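Local coordinates for protein homoaconitase large subunit (Methanocaldococcus jannaschii, PDB 4KP2) that catalyses, together with its small subunit and a [4Fe-4S] cluster, the dehydration of (R)-homocitrate to cis-homoaconitate and its hydration to homoisocitrate, at residues D191-V196 / I210-E215; C197-R202 / I284-T289. One frame throughout, in Å; residues are numbered along the deposited sequence.

Contact 1: D191-V196 / I210-E215; sequences DIVLRV and IEYGGE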
ATOM      1  N   ASP A 191      15.661  11.218  18.295  1.00 45.45           N
ATOM      2  CA  ASP A 191      15.846  12.493  18.978  1.00 49.89           C
ATOM      3  C   ASP A 191      17.329  12.744  19.224  1.00 53.27           C
ATOM      4  O   ASP A 191      17.790  13.885  19.201  1.00 57.15           O
ATOM      5  CB  ASP A 191      15.090  12.511  20.307  1.00 53.70           C
ATOM      6  CG  ASP A 191      13.592  12.368  20.130  1.00 57.13           C
ATOM      7  OD1 ASP A 191      12.933  13.375  19.793  1.00 52.10           O
ATOM      8  OD2 ASP A 191      13.073  11.250  20.335  1.00 57.93           O
ATOM      9  N   ILE A 192      18.070  11.668  19.461  1.00 48.86           N
ATOM     10  CA  ILE A 192      19.500  11.761  19.724  1.00 54.15           C
ATOM     11  C   ILE A 192      20.284  12.086  18.458  1.00 54.42           C
ATOM     12  O   ILE A 192      21.109  12.999  18.449  1.00 54.35           O
ATOM     13  CB  ILE A 192      20.034  10.457  20.339  1.00 51.33           C
ATOM     14  CG1 ILE A 192      19.384  10.216  21.701  1.00 49.84           C
ATOM     15  CG2 ILE A 192      21.544  10.513  20.480  1.00 46.26           C
ATOM     16  CD1 ILE A 192      19.668   8.852  22.280  1.00 48.01           C
ATOM     17  N   VAL A 193      20.019  11.343  17.387  1.00 52.38           N
ATOM     18  CA  VAL A 193      20.740  11.537  16.132  1.00 51.22           C
ATOM     19  C   VAL A 193      20.399  12.884  15.495  1.00 52.16           C
ATOM     20  O   VAL A 193      21.214  13.461  14.774  1.00 50.40           O
ATOM     21  CB  VAL A 193      20.492  10.378  15.136  1.00 46.36           C
ATOM     22  CG1 VAL A 193      19.073  10.424  14.589  1.00 52.99           C
ATOM     23  CG2 VAL A 193      21.509  10.422  14.007  1.00 50.42           C
ATOM     24  N   LEU A 194      19.202  13.390  15.774  1.00 48.24           N
ATOM     25  CA  LEU A 194      18.814  14.713  15.304  1.00 50.93           C
ATOM     26  C   LEU A 194      19.594  15.787  16.050  1.00 55.20           C
ATOM     27  O   LEU A 194      19.869  16.854  15.508  1.00 52.08           O
ATOM     28  CB  LEU A 194      17.310  14.938  15.475  1.00 53.17           C
ATOM     29  CG  LEU A 194      16.397  14.360  14.394  1.00 46.45           C
ATOM     30  CD1 LEU A 194      14.940  14.631  14.729  1.00 47.20           C
ATOM     31  CD2 LEU A 194      16.753  14.937  13.034  1.00 38.88           C
ATOM     32  N   ARG A 195      19.949  15.500  17.297  1.00 58.81           N
ATOM     33  CA  ARG A 195      20.738  16.432  18.092  1.00 57.88           C
ATOM     34  C   ARG A 195      22.173  16.461  17.581  1.00 57.44           C
ATOM     35  O   ARG A 195      22.856  17.483  17.661  1.00 63.64           O
ATOM     36  CB  ARG A 195      20.716  16.034  19.567  1.00 60.77           C
ATOM     37  CG  ARG A 195      21.336  17.065  20.491  1.00 68.60           C
ATOM     38  CD  ARG A 195      20.530  18.354  20.480  1.00 64.57           C
ATOM     39  NE  ARG A 195      21.131  19.385  21.320  1.00 77.54           N
ATOM     40  CZ  ARG A 195      22.033  20.261  20.891  1.00 84.73           C
ATOM     41  NH1 ARG A 195      22.440  20.231  19.629  1.00 76.09           N
ATOM     42  NH2 ARG A 195      22.527  21.167  21.723  1.00 92.19           N
ATOM     43  N   VAL A 196      22.621  15.328  17.050  1.00 54.16           N
ATOM     44  CA  VAL A 196      23.972  15.204  16.518  1.00 57.57           C
ATOM     45  C   VAL A 196      24.125  16.019  15.236  1.00 59.59           C
ATOM     46  O   VAL A 196      25.178  16.609  14.985  1.00 64.27           O
ATOM     47  CB  VAL A 196      24.327  13.728  16.242  1.00 54.66           C
ATOM     48  CG1 VAL A 196      25.725  13.608  15.661  1.00 52.97           C
ATOM     49  CG2 VAL A 196      24.212  12.912  17.518  1.00 54.48           C
ATOM     50  N   ILE A 210      31.743   8.896  10.632  1.00 55.50           N
ATOM     51  CA  ILE A 210      31.178   9.164  11.948  1.00 48.99           C
ATOM     52  C   ILE A 210      31.384   7.976  12.878  1.00 50.43           C
ATOM     53  O   ILE A 210      31.023   6.847  12.546  1.00 51.93           O
ATOM     54  CB  ILE A 210      29.671   9.459  11.867  1.00 49.22           C
ATOM     55  CG1 ILE A 210      29.366  10.426  10.721  1.00 49.44           C
ATOM     56  CG2 ILE A 210      29.170  10.013  13.191  1.00 49.32           C
ATOM     57  CD1 ILE A 210      29.799  11.845  10.991  1.00 57.34           C
ATOM     58  N   GLU A 211      31.963   8.231  14.046  1.00 46.99           N
ATOM     59  CA  GLU A 211      32.177   7.179  15.031  1.00 46.35           C
ATOM     60  C   GLU A 211      31.425   7.475  16.322  1.00 52.67           C
ATOM     61  O   GLU A 211      31.837   8.325  17.112  1.00 53.56           O
ATOM     62  CB  GLU A 211      33.669   7.004  15.319  1.00 50.94           C
ATOM     63  CG  GLU A 211      33.981   5.932  16.350  1.00 57.67           C
ATOM     64  CD  GLU A 211      35.468   5.683  16.505  1.00 52.74           C
ATOM     65  OE1 GLU A 211      36.227   6.020  15.572  1.00 46.44           O
ATOM     66  OE2 GLU A 211      35.877   5.153  17.559  1.00 46.07           O
ATOM     67  N   TYR A 212      30.318   6.770  16.530  1.00 46.93           N
ATOM     68  CA  TYR A 212      29.514   6.957  17.731  1.00 51.28           C
ATOM     69  C   TYR A 212      30.055   6.135  18.893  1.00 53.46           C
ATOM     70  O   TYR A 212      30.420   4.969  18.729  1.00 47.97           O
ATOM     71  CB  TYR A 212      28.054   6.583  17.471  1.00 48.20           C
ATOM     72  CG  TYR A 212      27.377   7.414  16.405  1.00 48.89           C
ATOM     73  CD1 TYR A 212      26.870   8.674  16.697  1.00 46.59           C
ATOM     74  CD2 TYR A 212      27.235   6.933  15.111  1.00 50.86           C
ATOM     75  CE1 TYR A 212      26.246   9.436  15.727  1.00 42.72           C
ATOM     76  CE2 TYR A 212      26.613   7.685  14.134  1.00 51.94           C
ATOM     77  CZ  TYR A 212      26.119   8.934  14.447  1.00 52.29           C
ATOM     78  OH  TYR A 212      25.500   9.682  13.472  1.00 50.91           O
ATOM     79  N   GLY A 213      30.100   6.749  20.069  1.00 55.59           N
ATOM     80  CA  GLY A 213      30.550   6.074  21.270  1.00 59.48           C
ATOM     81  C   GLY A 213      29.913   6.676  22.505  1.00 59.37           C
ATOM     82  O   GLY A 213      29.084   7.580  22.407  1.00 64.15           O
ATOM     83  N   GLY A 214      30.300   6.177  23.673  1.00 54.49           N
ATOM     84  CA  GLY A 214      29.772   6.688  24.921  1.00 57.87           C
ATOM     85  C   GLY A 214      28.814   5.723  25.589  1.00 59.29           C
ATOM     86  O   GLY A 214      28.445   4.699  25.014  1.00 60.81           O
ATOM     87  N   GLU A 215      28.410   6.062  26.807  1.00 55.83           N
ATOM     88  CA  GLU A 215      27.547   5.200  27.609  1.00 58.22           C
ATOM     89  C   GLU A 215      26.163   5.013  26.990  1.00 55.83           C
ATOM     90  O   GLU A 215      25.542   3.962  27.149  1.00 56.17           O
ATOM     91  CB  GLU A 215      27.423   5.756  29.031  1.00 57.51           C
ATOM     92  CG  GLU A 215      26.942   7.196  29.096  1.00 60.74           C
ATOM     93  CD  GLU A 215      27.098   7.799  30.478  1.00 69.43           C
ATOM     94  OE1 GLU A 215      26.593   8.919  30.701  1.00 61.11           O
ATOM     95  OE2 GLU A 215      27.731   7.155  31.340  1.00 80.19           O
TER
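V196 and V193, one helical turn apart, meet a single aromatic side chain of the strand, Y212, and those two meetings make up the whole contact. V196 comes to the ring from its edge, near the ring plane: methyl CG1 of V196 stands 4.2 Å from CE1 of Y212. Farther along the same side chain, CG2 of V193 lies 4.1 Å from OH of Y212, so a second methyl sits beside the phenol oxygen, and the two side chains run at a slant to each other. No hydrogen bond passes between 191-196 and 210-215.

What places the ring is partly its own torsion. CB of Y212 already points to the helix, and with CG anti to the carbonyl carbon and beside the backbone N (chi1 -61°) the ring carries on to the valines. On the strand itself, two residues earlier, I210 lays its CG2 methyl over one face of the ring, 3.4 Å above the plane and displaced toward the rim. The hydroxyl makes a weak hydrogen bond to the carbonyl O of L228, which gives this buried polar atom a partner, and V193 also packs on T227 and L228, so helix 222-230 backs both the valine and the phenol end.

The contact is the helix-to-strand half of a beta-alpha-beta unit: strand 167-180, helix 189-200, strand 208-213, with the two strands parallel neighbours. Backbone bonds tie I210 and Y212 to strand 239-242 and E211 to strand 167-180, and the side chain of Y212 projects from this mixed sheet to helix 189-200, which packs against it.

Contact 2: C197-R202 / I284-T289; sequences CKEIGR and IEIDIT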
ATOM      1  N   CYS A 197      23.063  16.064  14.438  1.00 59.15           N
ATOM      2  CA  CYS A 197      23.105  16.733  13.141  1.00 60.52           C
ATOM      3  C   CYS A 197      23.203  18.256  13.244  1.00 61.43           C
ATOM      4  O   CYS A 197      23.458  18.931  12.247  1.00 59.05           O
ATOM      5  CB  CYS A 197      21.891  16.338  12.293  1.00 60.45           C
ATOM      6  SG  CYS A 197      21.783  14.578  11.879  1.00 65.77           S
ATOM      7  N   LYS A 198      23.002  18.798  14.443  1.00 63.27           N
ATOM      8  CA  LYS A 198      23.061  20.245  14.637  1.00 61.87           C
ATOM      9  C   LYS A 198      24.445  20.695  15.063  1.00 67.11           C
ATOM     10  O   LYS A 198      24.992  21.654  14.518  1.00 68.77           O
ATOM     11  CB  LYS A 198      22.045  20.699  15.683  1.00 63.63           C
ATOM     12  CG  LYS A 198      20.650  20.194  15.442  1.00 65.36           C
ATOM     13  CD  LYS A 198      20.223  20.387  13.998  1.00 71.22           C
ATOM     14  CE  LYS A 198      19.903  19.043  13.361  1.00 73.43           C
ATOM     15  NZ  LYS A 198      18.574  19.005  12.690  1.00 70.48           N
ATOM     16  N   GLU A 199      25.000  20.000  16.050  1.00 64.00           N
ATOM     17  CA  GLU A 199      26.332  20.303  16.549  1.00 63.63           C
ATOM     18  C   GLU A 199      27.349  20.143  15.429  1.00 67.04           C
ATOM     19  O   GLU A 199      28.357  20.846  15.383  1.00 81.57           O
ATOM     20  CB  GLU A 199      26.690  19.380  17.715  1.00 65.38           C
ATOM     21  CG  GLU A 199      27.227  20.102  18.941  1.00 78.21           C
ATOM     22  CD  GLU A 199      26.143  20.832  19.712  1.00 79.44           C
ATOM     23  OE1 GLU A 199      24.951  20.531  19.490  1.00 70.85           O
ATOM     24  OE2 GLU A 199      26.482  21.704  20.539  1.00 84.44           O
ATOM     25  N   ILE A 200      27.067  19.216  14.519  1.00 61.95           N
ATOM     26  CA  ILE A 200      27.949  18.945  13.393  1.00 59.77           C
ATOM     27  C   ILE A 200      27.556  19.755  12.161  1.00 61.29           C
ATOM     28  O   ILE A 200      28.372  20.489  11.604  1.00 66.64           O
ATOM     29  CB  ILE A 200      27.949  17.449  13.036  1.00 56.01           C
ATOM     30  CG1 ILE A 200      28.459  16.623  14.217  1.00 52.46           C
ATOM     31  CG2 ILE A 200      28.795  17.200  11.800  1.00 53.35           C
ATOM     32  CD1 ILE A 200      28.584  15.145  13.920  1.00 51.75           C
ATOM     33  N   GLY A 201      26.302  19.619  11.743  1.00 63.55           N
ATOM     34  CA  GLY A 201      25.813  20.314  10.566  1.00 62.78           C
ATOM     35  C   GLY A 201      25.545  19.358   9.420  1.00 61.23           C
ATOM     36  O   GLY A 201      25.970  18.206   9.454  1.00 60.49           O
ATOM     37  N   ARG A 202      24.840  19.840   8.401  1.00 61.34           N
ATOM     38  CA  ARG A 202      24.500  19.009   7.250  1.00 61.62           C
ATOM     39  C   ARG A 202      25.699  18.800   6.330  1.00 61.47           C
ATOM     40  O   ARG A 202      25.649  17.986   5.409  1.00 59.23           O
ATOM     41  CB  ARG A 202      23.339  19.621   6.463  1.00 62.60           C
ATOM     42  CG  ARG A 202      23.595  21.034   5.963  1.00 63.92           C
ATOM     43  CD  ARG A 202      22.474  21.504   5.047  1.00 64.26           C
ATOM     44  NE  ARG A 202      22.540  22.939   4.785  1.00 70.07           N
ATOM     45  CZ  ARG A 202      21.738  23.838   5.347  1.00 69.14           C
ATOM     46  NH1 ARG A 202      21.870  25.123   5.056  1.00 79.75           N
ATOM     47  NH2 ARG A 202      20.798  23.454   6.199  1.00 62.12           N
ATOM     48  N   ILE A 284      33.570  15.333  19.479  1.00 59.40           N
ATOM     49  CA  ILE A 284      32.419  16.059  19.998  1.00 60.17           C
ATOM     50  C   ILE A 284      31.673  15.222  21.040  1.00 60.68           C
ATOM     51  O   ILE A 284      31.620  13.993  20.950  1.00 60.72           O
ATOM     52  CB  ILE A 284      31.468  16.511  18.851  1.00 58.47           C
ATOM     53  CG1 ILE A 284      31.240  18.023  18.899  1.00 60.02           C
ATOM     54  CG2 ILE A 284      30.141  15.764  18.883  1.00 58.05           C
ATOM     55  CD1 ILE A 284      30.506  18.506  20.131  1.00 61.91           C
ATOM     56  N   GLU A 285      31.121  15.894  22.042  1.00 55.04           N
ATOM     57  CA  GLU A 285      30.343  15.225  23.074  1.00 63.82           C
ATOM     58  C   GLU A 285      28.974  15.882  23.188  1.00 63.00           C
ATOM     59  O   GLU A 285      28.862  17.107  23.176  1.00 59.32           O
ATOM     60  CB  GLU A 285      31.079  15.262  24.414  1.00 65.48           C
ATOM     61  CG  GLU A 285      30.332  14.590  25.553  1.00 66.54           C
ATOM     62  CD  GLU A 285      31.221  14.313  26.748  1.00 66.25           C
ATOM     63  OE1 GLU A 285      32.347  13.810  26.546  1.00 72.37           O
ATOM     64  OE2 GLU A 285      30.795  14.599  27.888  1.00 63.03           O
ATOM     65  N   ILE A 286      27.935  15.061  23.285  1.00 62.22           N
ATOM     66  CA  ILE A 286      26.566  15.561  23.294  1.00 69.61           C
ATOM     67  C   ILE A 286      25.868  15.320  24.628  1.00 72.00           C
ATOM     68  O   ILE A 286      25.786  14.188  25.100  1.00 64.86           O
ATOM     69  CB  ILE A 286      25.728  14.918  22.173  1.00 66.92           C
ATOM     70  CG1 ILE A 286      26.321  15.255  20.804  1.00 68.75           C
ATOM     71  CG2 ILE A 286      24.285  15.381  22.257  1.00 68.05           C
ATOM     72  CD1 ILE A 286      26.360  16.736  20.503  1.00 64.28           C
ATOM     73  N   ASP A 287      25.370  16.396  25.229  1.00 75.60           N
ATOM     74  CA  ASP A 287      24.568  16.296  26.440  1.00 77.98           C
ATOM     75  C   ASP A 287      23.179  15.779  26.084  1.00 76.27           C
ATOM     76  O   ASP A 287      22.628  16.131  25.041  1.00 83.55           O
ATOM     77  CB  ASP A 287      24.466  17.656  27.131  1.00 88.78           C
ATOM     78  CG  ASP A 287      23.958  18.745  26.202  1.00 98.13           C
ATOM     79  OD1 ASP A 287      24.167  18.625  24.976  1.00 92.40           O
ATOM     80  OD2 ASP A 287      23.354  19.719  26.699  1.00 95.70           O
ATOM     81  N   ILE A 288      22.616  14.947  26.952  1.00 70.46           N
ATOM     82  CA  ILE A 288      21.332  14.317  26.670  1.00 71.90           C
ATOM     83  C   ILE A 288      20.430  14.300  27.903  1.00 78.72           C
ATOM     84  O   ILE A 288      19.226  14.066  27.797  1.00 75.67           O
ATOM     85  CB  ILE A 288      21.531  12.872  26.158  1.00 70.08           C
ATOM     86  CG1 ILE A 288      20.274  12.360  25.453  1.00 81.37           C
ATOM     87  CG2 ILE A 288      21.930  11.948  27.296  1.00 72.07           C
ATOM     88  CD1 ILE A 288      20.315  10.883  25.149  1.00 69.89           C
ATOM     89  N   THR A 289      21.019  14.561  29.067  1.00 79.92           N
ATOM     90  CA  THR A 289      20.304  14.468  30.338  1.00 74.36           C
ATOM     91  C   THR A 289      19.061  15.353  30.390  1.00 70.25           C
ATOM     92  O   THR A 289      17.948  14.860  30.582  1.00 73.04           O
ATOM     93  CB  THR A 289      21.220  14.821  31.523  1.00 75.71           C
ATOM     94  OG1 THR A 289      22.354  13.947  31.530  1.00 66.73           O
ATOM     95  CG2 THR A 289      20.466  14.680  32.837  1.00 68.54           C
TER
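E199 meets the strand through the aliphatic part of its side chain, and the contact is one of van der Waals packing. Its CG methylene touches the terminal methyls of two isoleucines at once: CG of E199 is 3.8 Å from CD1 of I284 and 3.8 Å from CD1 of I286. The two meetings differ in direction. The glutamate chain runs roughly perpendicular to that of I284, whereas it lies alongside that of I286, pointing the other way, so that CD1 of I286 also comes within 3.9 Å of CB of E199. In I286, CG1 is anti to the carbonyl carbon (chi1 -61°) with CG2 anti to the backbone N, and it is the CG1 branch, ending in CD1, that extends to the glutamate.

The carboxylate lies beside the I286 methyl, OE1 of E199 being 4.2 Å from CD1 of I286, but its polar partner is elsewhere. The glutamate chain bends at chi2 (74°), and OE1 of E199 forms a salt bridge with NH1 of R195, one turn back on the same helix. Between 197-202 and 284-289 themselves there is no hydrogen bond. D287 adds a second carboxylate nearby, its OD1 5.9 Å from OE1 of E199, and the arginine probably eases the proximity of these like charges.

In the backbone, N of G201 is hydrogen-bonded to O of C197 at 3.0 Å, after which G201 turns out of helical geometry with positive phi. The last turn of helix 189-200 thus packs on strand 282-286, which runs parallel to strand 167-180. This is helix-on-sheet packing of an alpha/beta domain in the aconitase family, away from the cysteines predicted to bind the [4Fe-4S] cluster.

Both contacts place helix 189-200 against the same mixed sheet, their centres about 7 Å apart. Contact 1 uses the helix body and strand 208-213 and is wholly buried; contact 2 uses the C-terminal turn and strand 282-286 and is partly exposed. Their chemistry differs accordingly: apolar and aromatic groups meet in contact 1, while contact 2 sets the aliphatic part of a charged residue against apolar side chains. R195 joins the two, since it belongs to the helical segment of contact 1 and its CG packs on CG2 of I286 at 3.8 Å. A second join is CD1 of I192 against CD1 of I288, 3.6 Å apart.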